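Local atomic coordinates of Gp15 protein (Listeria phage PSA, PDB entry 6R5W), a protein that serves as the homotrimeric receptor binding protein of the phage, probably recognising the Listeria cell surface, and is represented by its C-terminal coiled-coil and beta-sheet part. Residues K51-F54 with E55-S59; Y140-V143 with S144-N148; A43-A46 with L47-K51. All coordinates share one frame; numbering follows the deposited sequence.

Contact 1: K51-F54 with E55-S59; sequences KAFF and ELSSS
Ser-57 and Ser-58 fold their hydroxyls back onto the preceding turn, each lying over the face of a phenylalanine ring four residues earlier. Ser-57 OG sits 3.6 Å above the plane of the Phe-53 ring, over its centre, while giving a 2.8 Å hydrogen bond to Phe-53 O. That carbonyl oxygen also receives Ser-57 N at 2.9 Å, and the two donors come from opposite faces of the carbonyl plane. Ser-58 repeats the pattern one residue on: its OG donates to Phe-54 O at 2.9 Å and lies over the Phe-54 ring, displaced toward the rim. The rings can be reached because both phenylalanines carry CG anti to the backbone N (chi1 170° and 163°), which sends them along the helix toward the serines.

Behind this shell runs the helix itself, with Glu-55 N bonded to Lys-51 O and Leu-56 N to Ala-52 O. Regularity ends at Ser-58, whose N makes a weak bond to Phe-54 O. At the trimer interface, Phe-54 meets Phe-54 of the third subunit with the ring planes about perpendicular, and Glu-55 pairs with Lys-83 of the second subunit. The serine hydroxyls thus add a second donor to the carbonyls of Phe-53 and Phe-54, where the backbone bond to Phe-54 O is already weak, finishing helix 36-57 at its junction with the beta-rich region.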
ATOM      1  N   LYS A  51       0.189  10.100   8.430  1.00 38.32           N
ATOM      2  CA  LYS A  51       0.070   8.703   8.871  1.00 42.11           C
ATOM      3  C   LYS A  51      -1.386   8.291   8.981  1.00 43.73           C
ATOM      4  O   LYS A  51      -1.757   7.179   8.549  1.00 45.35           O
ATOM      5  CB  LYS A  51       0.829   8.503  10.200  1.00 38.26           C
ATOM      6  CG  LYS A  51       2.350   8.520  10.069  1.00 41.05           C
ATOM      7  CD  LYS A  51       3.065   8.334  11.455  1.00 42.97           C
ATOM      8  CE  LYS A  51       4.569   8.277  11.240  1.00 49.80           C
ATOM      9  NZ  LYS A  51       5.429   8.180  12.469  1.00 48.46           N
ATOM     10  N   ALA A  52      -2.238   9.179   9.527  1.00 42.44           N
ATOM     11  CA  ALA A  52      -3.663   8.874   9.636  1.00 43.97           C
ATOM     12  C   ALA A  52      -4.322   8.741   8.263  1.00 45.94           C
ATOM     13  O   ALA A  52      -5.238   7.914   8.077  1.00 45.12           O
ATOM     14  CB  ALA A  52      -4.429   9.933  10.437  1.00 42.57           C
ATOM     15  N   PHE A  53      -3.954   9.615   7.316  1.00 40.28           N
ATOM     16  CA  PHE A  53      -4.524   9.520   5.978  1.00 39.87           C
ATOM     17  C   PHE A  53      -4.160   8.184   5.307  1.00 36.46           C
ATOM     18  O   PHE A  53      -5.013   7.553   4.644  1.00 37.49           O
ATOM     19  CB  PHE A  53      -4.045  10.690   5.153  1.00 39.27           C
ATOM     20  CG  PHE A  53      -4.368  10.584   3.699  1.00 35.73           C
ATOM     21  CD1 PHE A  53      -5.619  10.945   3.232  1.00 41.73           C
ATOM     22  CD2 PHE A  53      -3.416  10.140   2.804  1.00 40.55           C
ATOM     23  CE1 PHE A  53      -5.923  10.846   1.907  1.00 40.87           C
ATOM     24  CE2 PHE A  53      -3.713  10.077   1.472  1.00 39.96           C
ATOM     25  CZ  PHE A  53      -4.961  10.424   1.021  1.00 40.78           C
ATOM     26  N   PHE A  54      -2.922   7.742   5.478  1.00 33.79           N
ATOM     27  CA  PHE A  54      -2.476   6.470   4.932  1.00 39.47           C
ATOM     28  C   PHE A  54      -3.235   5.295   5.537  1.00 46.38           C
ATOM     29  O   PHE A  54      -3.677   4.388   4.821  1.00 38.53           O
ATOM     30  CB  PHE A  54      -0.997   6.262   5.185  1.00 39.16           C
ATOM     31  CG  PHE A  54      -0.561   4.848   5.028  0.80 45.10           C
ATOM     32  CD1 PHE A  54      -0.388   4.303   3.769  0.70 43.80           C
ATOM     33  CD2 PHE A  54      -0.399   4.030   6.135  0.66 44.95           C
ATOM     34  CE1 PHE A  54      -0.031   2.965   3.622  1.00 45.46           C
ATOM     35  CE2 PHE A  54      -0.037   2.698   5.988  0.54 45.70           C
ATOM     36  CZ  PHE A  54       0.146   2.170   4.735  0.78 46.06           C
ATOM     37  N   GLU A  55      -3.364   5.271   6.866  1.00 44.78           N
ATOM     38  CA  GLU A  55      -4.076   4.170   7.510  1.00 44.75           C
ATOM     39  C   GLU A  55      -5.508   4.109   7.046  1.00 46.42           C
ATOM     40  O   GLU A  55      -6.032   3.023   6.769  1.00 50.51           O
ATOM     41  CB  GLU A  55      -4.021   4.296   9.030  1.00 54.60           C
ATOM     42  CG  GLU A  55      -2.863   3.524   9.618  1.00 77.57           C
ATOM     43  CD  GLU A  55      -3.299   2.121  10.048  1.00 92.49           C
ATOM     44  OE1 GLU A  55      -2.475   1.382  10.633  1.00 96.60           O
ATOM     45  OE2 GLU A  55      -4.486   1.756   9.799  1.00 88.05           O
ATOM     46  N   LEU A  56      -6.145   5.262   6.911  1.00 41.67           N
ATOM     47  CA  LEU A  56      -7.502   5.317   6.415  1.00 43.38           C
ATOM     48  C   LEU A  56      -7.573   4.772   4.995  1.00 47.67           C
ATOM     49  O   LEU A  56      -8.484   4.014   4.646  1.00 46.40           O
ATOM     50  CB  LEU A  56      -7.992   6.745   6.428  1.00 46.01           C
ATOM     51  CG  LEU A  56      -9.449   7.060   6.160  1.00 53.85           C
ATOM     52  CD1 LEU A  56     -10.288   6.406   7.274  1.00 59.63           C
ATOM     53  CD2 LEU A  56      -9.623   8.555   6.153  1.00 47.68           C
ATOM     54  N   SER A  57      -6.660   5.214   4.142  1.00 38.60           N
ATOM     55  CA  SER A  57      -6.734   4.872   2.726  1.00 37.58           C
ATOM     56  C   SER A  57      -6.552   3.378   2.504  1.00 37.65           C
ATOM     57  O   SER A  57      -7.068   2.845   1.541  1.00 44.89           O
ATOM     58  CB  SER A  57      -5.672   5.668   1.947  1.00 40.64           C
ATOM     59  OG  SER A  57      -5.982   7.052   2.040  1.00 46.13           O
ATOM     60  N   SER A  58      -5.818   2.698   3.367  1.00 35.13           N
ATOM     61  CA  SER A  58      -5.345   1.338   3.127  1.00 42.77           C
ATOM     62  C   SER A  58      -6.067   0.317   3.999  1.00 39.49           C
ATOM     63  O   SER A  58      -5.638  -0.836   4.084  1.00 38.75           O
ATOM     64  CB  SER A  58      -3.830   1.278   3.341  1.00 40.69           C
ATOM     65  OG  SER A  58      -3.521   1.514   4.682  1.00 46.11           O
ATOM     66  N   SER A  59      -7.135   0.721   4.638  1.00 35.34           N
ATOM     67  CA  SER A  59      -7.889  -0.194   5.466  0.51 40.26           C
ATOM     68  C   SER A  59      -8.849  -1.058   4.639  1.00 36.47           C
ATOM     69  O   SER A  59      -9.321  -0.683   3.550  1.00 35.56           O
ATOM     70  CB  SER A  59      -8.634   0.596   6.538  0.51 43.18           C
ATOM     71  OG  SER A  59      -7.691   1.181   7.456  0.51 42.83           O
TER

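Contact 2: Y140-V143 with S144-N148; sequences YLSV and SADIN
Ser-142 and Asp-146 hold the two ends of a tight hairpin bend together through both backbone and side-chain bonds. The backbone bonds define an antiparallel hairpin between strands 136-141 and 146-152. Tyr-140 and Asn-148 form a hydrogen-bonded pair, N to O at 2.8 Å in both directions, whereas Leu-141 and Ile-147 form the neighbouring non-hydrogen-bonded pair. Ser-142 N then donates to Asp-146 O at 2.9 Å. A type I turn from Ser-142 to Ala-145 reverses the chain, closed by Ala-145 N on Ser-142 O at 2.8 Å. Ala-145 takes the positive-phi position (phi 72°) that follows the turn, which makes this a 3:5 hairpin, a type I turn with a G1 beta bulge.

Among the side-chain bonds, the Ser-142 hydroxyl acts twice: OG accepts from Asp-146 N at 2.9 Å and donates to Asp-146 OD2 at 3.0 Å. A chi1 of 80°, with OG lying between backbone N and carbonyl carbon, turns the hydroxyl across the bend. Ser-144 OG also donates to Asp-146 OD2, at 2.7 Å, and both serines arrive from the same face of the carboxylate. The other oxygen, OD1, accepts from Thr-109 OG1, linking the turn to the end of strand 105-109.

Apolar contact is lighter. Leu-141 CD1 approaches Ile-147 CG1 at 4.2 Å on the sheet face that packs against strand 159-167, while the CB atoms of Tyr-140 and Asn-148 meet on the other face. With three hydroxyl donors on its two oxygens, the Asp-146 carboxylate is fixed in rotation, and this group, probably charged, ties the turn to strand 105-109.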
ATOM      1  N   TYR A 140     -16.900 -18.081 -14.040  1.00 28.06           N
ATOM      2  CA  TYR A 140     -16.767 -16.833 -14.734  1.00 25.68           C
ATOM      3  C   TYR A 140     -17.161 -15.665 -13.862  1.00 25.71           C
ATOM      4  O   TYR A 140     -18.159 -15.714 -13.162  1.00 29.75           O
ATOM      5  CB  TYR A 140     -17.637 -16.764 -15.982  1.00 29.99           C
ATOM      6  CG  TYR A 140     -17.323 -17.686 -17.116  1.00 28.70           C
ATOM      7  CD1 TYR A 140     -16.479 -18.749 -16.999  1.00 29.47           C
ATOM      8  CD2 TYR A 140     -17.969 -17.482 -18.352  1.00 33.26           C
ATOM      9  CE1 TYR A 140     -16.243 -19.626 -18.094  1.00 29.30           C
ATOM     10  CE2 TYR A 140     -17.738 -18.328 -19.428  1.00 31.60           C
ATOM     11  CZ  TYR A 140     -16.925 -19.390 -19.287  1.00 33.37           C
ATOM     12  OH  TYR A 140     -16.711 -20.246 -20.311  1.00 34.20           O
ATOM     13  N   LEU A 141     -16.363 -14.604 -13.891  1.00 28.82           N
ATOM     14  CA  LEU A 141     -16.752 -13.340 -13.268  1.00 29.87           C
ATOM     15  C   LEU A 141     -17.164 -12.447 -14.419  1.00 29.15           C
ATOM     16  O   LEU A 141     -16.297 -12.107 -15.224  1.00 29.55           O
ATOM     17  CB  LEU A 141     -15.579 -12.711 -12.507  1.00 28.18           C
ATOM     18  CG  LEU A 141     -15.883 -11.398 -11.844  1.00 28.76           C
ATOM     19  CD1 LEU A 141     -16.923 -11.562 -10.711  1.00 33.23           C
ATOM     20  CD2 LEU A 141     -14.651 -10.645 -11.287  1.00 31.85           C
ATOM     21  N   SER A 142     -18.430 -12.038 -14.467  1.00 29.95           N
ATOM     22  CA  SER A 142     -18.925 -11.257 -15.610  1.00 35.90           C
ATOM     23  C   SER A 142     -18.561  -9.780 -15.470  1.00 29.71           C
ATOM     24  O   SER A 142     -18.200  -9.300 -14.405  1.00 28.30           O
ATOM     25  CB  SER A 142     -20.454 -11.408 -15.730  1.00 29.01           C
ATOM     26  OG  SER A 142     -21.100 -10.527 -14.780  1.00 30.07           O
ATOM     27  N   VAL A 143     -18.715  -9.019 -16.568  1.00 28.47           N
ATOM     28  CA  VAL A 143     -18.441  -7.622 -16.539  1.00 27.58           C
ATOM     29  C   VAL A 143     -19.386  -6.858 -15.594  1.00 27.32           C
ATOM     30  O   VAL A 143     -19.035  -5.766 -15.148  1.00 32.62           O
ATOM     31  CB  VAL A 143     -18.490  -6.968 -17.949  1.00 35.19           C
ATOM     32  CG1 VAL A 143     -17.397  -7.554 -18.818  1.00 33.84           C
ATOM     33  CG2 VAL A 143     -19.842  -7.124 -18.570  1.00 35.86           C
ATOM     34  N   SER A 144     -20.546  -7.397 -15.299  1.00 32.98           N
ATOM     35  CA  SER A 144     -21.451  -6.794 -14.342  1.00 34.63           C
ATOM     36  C   SER A 144     -21.249  -7.401 -12.961  1.00 38.20           C
ATOM     37  O   SER A 144     -22.083  -7.210 -12.068  1.00 38.41           O
ATOM     38  CB  SER A 144     -22.883  -6.959 -14.810  1.00 37.95           C
ATOM     39  OG  SER A 144     -23.225  -8.297 -15.078  1.00 46.44           O
ATOM     40  N   ALA A 145     -20.180  -8.183 -12.792  1.00 32.38           N
ATOM     41  CA  ALA A 145     -19.798  -8.725 -11.476  1.00 36.35           C
ATOM     42  C   ALA A 145     -20.727  -9.830 -10.980  1.00 30.27           C
ATOM     43  O   ALA A 145     -20.868 -10.035  -9.748  1.00 32.32           O
ATOM     44  CB  ALA A 145     -19.665  -7.599 -10.425  1.00 37.86           C
ATOM     45  N   ASP A 146     -21.334 -10.574 -11.882  1.00 32.03           N
ATOM     46  CA  ASP A 146     -21.960 -11.839 -11.540  1.00 33.55           C
ATOM     47  C   ASP A 146     -20.900 -12.938 -11.390  1.00 32.27           C
ATOM     48  O   ASP A 146     -19.956 -13.052 -12.208  1.00 30.00           O
ATOM     49  CB  ASP A 146     -22.946 -12.274 -12.633  1.00 35.26           C
ATOM     50  CG  ASP A 146     -24.004 -11.254 -12.884  1.00 44.54           C
ATOM     51  OD1 ASP A 146     -24.754 -10.960 -11.940  1.00 40.48           O
ATOM     52  OD2 ASP A 146     -24.000 -10.697 -14.022  1.00 47.79           O
ATOM     53  N   ILE A 147     -21.079 -13.768 -10.362  1.00 31.68           N
ATOM     54  CA  ILE A 147     -20.260 -14.947 -10.144  1.00 28.13           C
ATOM     55  C   ILE A 147     -21.012 -16.123 -10.746  1.00 32.10           C
ATOM     56  O   ILE A 147     -22.009 -16.605 -10.203  1.00 33.28           O
ATOM     57  CB  ILE A 147     -19.937 -15.158  -8.650  1.00 28.68           C
ATOM     58  CG1 ILE A 147     -19.267 -13.902  -8.122  1.00 31.01           C
ATOM     59  CG2 ILE A 147     -19.050 -16.342  -8.482  1.00 30.39           C
ATOM     60  CD1 ILE A 147     -18.963 -13.975  -6.663  1.00 35.46           C
ATOM     61  N   ASN A 148     -20.569 -16.548 -11.929  1.00 28.61           N
ATOM     62  CA  ASN A 148     -21.283 -17.523 -12.760  1.00 31.83           C
ATOM     63  C   ASN A 148     -20.539 -18.846 -12.795  1.00 30.00           C
ATOM     64  O   ASN A 148     -19.499 -18.970 -13.478  1.00 30.57           O
ATOM     65  CB  ASN A 148     -21.382 -16.918 -14.164  1.00 29.98           C
ATOM     66  CG  ASN A 148     -22.179 -17.752 -15.156  1.00 34.15           C
ATOM     67  OD1 ASN A 148     -22.763 -18.757 -14.828  1.00 31.72           O
ATOM     68  ND2 ASN A 148     -22.017 -17.405 -16.416  1.00 35.76           N
TER

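Contact 3: A43-A46 with L47-K51; sequences ADKA and LADAK
A salt bridge from Lys-45 to Asp-49, four residues apart, spans one turn of helix 36-57, the coiled-coil helix that precedes the beta-rich part of the chain. Lys-45 is exposed, while Asp-49 lies beside Leu-47 of the third subunit. Lys-45 NZ meets the syn lone pair of Asp-49 OD2 at 2.6 Å. The lysine chain leaves the backbone extended, CG anti to N (chi1 177°), and bends only at the last torsion (chi4 -52°), which brings the ammonium group round onto the carboxylate. The aliphatic part takes part too: Lys-45 CG lies 3.7 Å from Asp-49 OD2.

Beneath the pair, Asp-49 N donates to Lys-45 O at 2.9 Å, so the same two residues are joined by backbone and side chain. Leu-47 N to Ala-43 O, Ala-48 N to Asp-44 O and Ala-50 N to Ala-46 O continue the regular helix. Ala-43, Ala-46 and Ala-50 face the other subunits: Ala-46 packs on Ala-43 of the third subunit, and Ala-50 on Ala-50 of the second and Leu-47 of the third. The short charged bond, doubled by the backbone bond below it, should favour the helical conformation of this turn, while apolar side chains bring the three helices together.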
ATOM      1  N   ALA A  43       5.047  20.660  12.091  1.00 32.82           N
ATOM      2  CA  ALA A  43       5.611  19.594  11.274  1.00 33.98           C
ATOM      3  C   ALA A  43       5.212  18.220  11.845  1.00 42.34           C
ATOM      4  O   ALA A  43       4.853  17.290  11.090  1.00 37.24           O
ATOM      5  CB  ALA A  43       7.131  19.715  11.236  1.00 32.66           C
ATOM      6  N   ASP A  44       5.254  18.089  13.181  1.00 37.30           N
ATOM      7  CA  ASP A  44       4.851  16.848  13.824  1.00 40.55           C
ATOM      8  C   ASP A  44       3.393  16.539  13.525  1.00 39.76           C
ATOM      9  O   ASP A  44       3.048  15.378  13.282  1.00 40.74           O
ATOM     10  CB  ASP A  44       5.130  16.916  15.331  1.00 40.00           C
ATOM     11  CG  ASP A  44       6.612  16.853  15.660  1.00 45.56           C
ATOM     12  OD1 ASP A  44       7.476  16.572  14.780  1.00 43.20           O
ATOM     13  OD2 ASP A  44       6.953  17.110  16.862  1.00 55.62           O
ATOM     14  N   LYS A  45       2.526  17.562  13.522  1.00 33.88           N
ATOM     15  CA  LYS A  45       1.119  17.367  13.217  1.00 39.55           C
ATOM     16  C   LYS A  45       0.910  17.009  11.750  1.00 41.49           C
ATOM     17  O   LYS A  45      -0.008  16.244  11.420  1.00 40.28           O
ATOM     18  CB  LYS A  45       0.303  18.598  13.563  1.00 37.32           C
ATOM     19  CG  LYS A  45      -1.152  18.461  13.182  1.00 41.28           C
ATOM     20  CD  LYS A  45      -2.084  19.401  13.858  1.00 56.41           C
ATOM     21  CE  LYS A  45      -3.539  19.012  13.584  1.00 68.91           C
ATOM     22  NZ  LYS A  45      -3.846  18.842  12.139  1.00 72.11           N
ATOM     23  N   ALA A  46       1.690  17.613  10.844  1.00 35.70           N
ATOM     24  CA  ALA A  46       1.593  17.219   9.435  1.00 38.28           C
ATOM     25  C   ALA A  46       1.928  15.735   9.258  1.00 37.00           C
ATOM     26  O   ALA A  46       1.238  15.023   8.517  1.00 34.42           O
ATOM     27  CB  ALA A  46       2.512  18.084   8.563  1.00 35.59           C
ATOM     28  N   LEU A  47       2.975  15.267   9.927  1.00 32.69           N
ATOM     29  CA  LEU A  47       3.351  13.861   9.889  1.00 33.21           C
ATOM     30  C   LEU A  47       2.248  12.984  10.443  1.00 42.23           C
ATOM     31  O   LEU A  47       1.899  11.959   9.833  1.00 38.08           O
ATOM     32  CB  LEU A  47       4.657  13.636  10.633  1.00 35.11           C
ATOM     33  CG  LEU A  47       5.173  12.211  10.771  1.00 37.32           C
ATOM     34  CD1 LEU A  47       5.388  11.574   9.342  1.00 35.92           C
ATOM     35  CD2 LEU A  47       6.463  12.127  11.554  1.00 39.69           C
ATOM     36  N   ALA A  48       1.665  13.379  11.574  1.00 39.28           N
ATOM     37  CA  ALA A  48       0.602  12.587  12.171  1.00 41.67           C
ATOM     38  C   ALA A  48      -0.624  12.539  11.273  1.00 41.66           C
ATOM     39  O   ALA A  48      -1.311  11.499  11.194  1.00 39.76           O
ATOM     40  CB  ALA A  48       0.224  13.155  13.546  1.00 42.90           C
ATOM     41  N   ASP A  49      -0.954  13.668  10.625  1.00 35.82           N
ATOM     42  CA  ASP A  49      -2.067  13.693   9.709  1.00 38.03           C
ATOM     43  C   ASP A  49      -1.780  12.813   8.488  1.00 39.62           C
ATOM     44  O   ASP A  49      -2.700  12.202   7.927  1.00 40.43           O
ATOM     45  CB  ASP A  49      -2.348  15.105   9.288  1.00 37.39           C
ATOM     46  CG  ASP A  49      -2.962  15.965  10.438  1.00 52.25           C
ATOM     47  OD1 ASP A  49      -3.280  15.401  11.496  1.00 50.06           O
ATOM     48  OD2 ASP A  49      -3.122  17.189  10.264  1.00 46.28           O
ATOM     49  N   ALA A  50      -0.526  12.802   8.027  1.00 36.52           N
ATOM     50  CA  ALA A  50      -0.143  11.961   6.889  1.00 35.97           C
ATOM     51  C   ALA A  50      -0.301  10.492   7.252  1.00 39.61           C
ATOM     52  O   ALA A  50      -0.874   9.715   6.494  1.00 37.28           O
ATOM     53  CB  ALA A  50       1.286  12.267   6.459  1.00 34.90           C
ATOM     54  N   LYS A  51       0.189  10.100   8.430  1.00 38.32           N
ATOM     55  CA  LYS A  51       0.070   8.703   8.871  1.00 42.11           C
ATOM     56  C   LYS A  51      -1.386   8.291   8.981  1.00 43.73           C
ATOM     57  O   LYS A  51      -1.757   7.179   8.549  1.00 45.35           O
ATOM     58  CB  LYS A  51       0.829   8.503  10.200  1.00 38.26           C
ATOM     59  CG  LYS A  51       2.350   8.520  10.069  1.00 41.05           C
ATOM     60  CD  LYS A  51       3.065   8.334  11.455  1.00 42.97           C
ATOM     61  CE  LYS A  51       4.569   8.277  11.240  1.00 49.80           C
ATOM     62  NZ  LYS A  51       5.429   8.180  12.469  1.00 48.46           N
TER

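In the fold
From the N terminus, the chain reaches contact 3 first, midway along helix 36-57, and contact 1 follows at once on the same helix; their centres lie 12 Å apart. Neither closes a loop, since both follow the turns of a single helix, and both touch the other two subunits within the trimeric coiled coil. Beyond residue 59 the chain enters its beta-rich region, where contact 2 closes the short hairpin between strands 136-141 and 146-152, about 30 Å from contact 1 between centres. Contacts 3 and 1 run on from each other through Lys-51, and contact 2 comes later in series with both; none is nested or crossed. Contacts 2 and 3 fall on opposite sides of the chain's centre.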